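Local coordinates for UBX domain-containing protein 7 (Homo sapiens, PDB 5X3P) that links a subset of neddylated cullin-RING ligases to the segregase VCP/p97, which its UBX domain binds, and so regulates turnover of their ubiquitination substrates, at residues Ser58-Asp61 and Tyr62-Met66. The protein carries 1 engineered substitution. Residues are numbered along the deposited sequence; the frame is centred on the assembly and turned at random.
Sequences SHLD and YDITM. Engineered in segment 62-66: Met-66 (natural residue Leu).
Asp-61 and Ile-64 close a type I beta turn in the loop between strand 55-56 and helix 66-69 of the ubiquitin-like UBX domain. Ile-64 N donates to Asp-61 O at 3.3 Å, nearly straight at 172° but from above the carbonyl plane. The Asp-61 carboxylate adds a second bond: with CG anti to the backbone N (chi1 -157°), OD1 reaches forward to Asp-63 N at 3.1 Å and takes it on its anti lone pair, an Asx turn laid over the start of the type I turn.

The closer packing lies on the side of the Tyr-62 ring, which folds back along the preceding backbone. Its CG stands anti to the carbonyl carbon (chi1 -68°), so that Leu-60 O approaches the ring obliquely, 3.5 Å from Tyr-62 CD1, and Tyr-62 OH comes 3.4 Å from Ser-58 CA. Both hydroxyls there find partners further off, Tyr-62 OH at Asn-43 and Ser-58 OG at Arg-82. The Tyr-62 side chain also touches Leu-30 and Val-33 of helix 29-38; a phenylalanine in its place has no hydroxyl and would probably leave Asn-43 OD1 without this partner.

On the side facing helix 66-69, Leu-60 CB and Ile-64 CD1 make a lighter apolar touch at 4.3 Å; both side chains also rest on Ala-69 of that helix. The solvent side is looser still: Asp-61 and Asp-63 are exposed, and Asp-61 OD1 stays 5.2 Å from Asp-63 OD2. Lys-28 offers Asp-63 a long, weak ion pair.

The chemistry thus implies a turn fixed by two backbone N-H groups, with the tyrosine tying the loop to helix 29-38 and to Asn-43, while the two exposed carboxylates would probably repel one another mildly, an effect solvent and Lys-28 may ease.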
# COMPACT_ATOMS: atom_id res chain seq x y z
N SER A 58 1.32 7.41 3.15
CA SER A 58 2.57 8.13 3.25
C SER A 58 2.58 8.97 4.52
O SER A 58 3.64 9.40 4.97
CB SER A 58 2.81 9.00 2.00
OG SER A 58 4.03 9.75 2.10
N HIS A 59 1.41 9.19 5.11
CA HIS A 59 1.34 9.94 6.38
C HIS A 59 1.70 9.06 7.59
O HIS A 59 1.84 9.55 8.72
CB HIS A 59 -0.04 10.58 6.59
CG HIS A 59 -0.34 11.69 5.65
ND1 HIS A 59 -1.47 12.47 5.77
CD2 HIS A 59 0.34 12.17 4.58
CE1 HIS A 59 -1.48 13.38 4.81
NE2 HIS A 59 -0.39 13.23 4.08
N LEU A 60 1.84 7.75 7.36
CA LEU A 60 2.19 6.82 8.42
C LEU A 60 3.66 6.44 8.35
O LEU A 60 4.28 6.45 7.28
CB LEU A 60 1.34 5.55 8.32
CG LEU A 60 -0.18 5.72 8.38
CD1 LEU A 60 -0.87 4.40 8.08
CD2 LEU A 60 -0.61 6.24 9.75
N ASP A 61 4.24 6.11 9.51
CA ASP A 61 5.61 5.60 9.55
C ASP A 61 5.67 4.24 8.87
O ASP A 61 4.89 3.33 9.19
CB ASP A 61 6.04 5.45 11.01
CG ASP A 61 7.54 5.48 11.17
OD1 ASP A 61 8.19 4.50 10.75
OD2 ASP A 61 8.05 6.49 11.71
N TYR A 62 6.61 4.07 7.94
CA TYR A 62 6.67 2.83 7.15
C TYR A 62 7.09 1.62 8.00
O TYR A 62 6.95 0.46 7.58
CB TYR A 62 7.58 3.03 5.92
CG TYR A 62 7.00 3.99 4.88
CD1 TYR A 62 5.63 4.31 4.87
CD2 TYR A 62 7.81 4.58 3.90
CE1 TYR A 62 5.09 5.19 3.92
CE2 TYR A 62 7.27 5.46 2.93
CZ TYR A 62 5.92 5.76 2.96
OH TYR A 62 5.38 6.62 2.02
N ASP A 63 7.58 1.87 9.21
CA ASP A 63 8.05 0.79 10.07
C ASP A 63 6.93 0.08 10.85
O ASP A 63 7.17 -0.95 11.50
CB ASP A 63 9.12 1.32 11.04
CG ASP A 63 10.10 0.25 11.46
OD1 ASP A 63 10.52 -0.53 10.59
OD2 ASP A 63 10.44 0.19 12.67
N ILE A 64 5.71 0.62 10.80
CA ILE A 64 4.59 -0.04 11.49
C ILE A 64 3.99 -1.13 10.61
O ILE A 64 4.17 -1.13 9.39
CB ILE A 64 3.49 0.94 11.94
CG1 ILE A 64 2.65 1.44 10.76
CG2 ILE A 64 4.12 2.11 12.72
CD1 ILE A 64 1.55 2.40 11.17
N THR A 65 3.26 -2.06 11.22
CA THR A 65 2.72 -3.20 10.50
C THR A 65 1.38 -2.83 9.91
O THR A 65 0.79 -1.83 10.30
CB THR A 65 2.48 -4.39 11.43
OG1 THR A 65 1.48 -4.03 12.39
CG2 THR A 65 3.77 -4.80 12.15
N MSE A 66 0.89 -3.67 8.99
CA MSE A 66 -0.43 -3.49 8.39
C MSE A 66 -1.49 -3.42 9.48
O MSE A 66 -2.44 -2.61 9.39
CB MSE A 66 -0.76 -4.68 7.48
CG MSE A 66 0.39 -5.14 6.62
SE MSE A 66 0.65 -3.95 5.10
CE MSE A 66 2.42 -4.58 4.64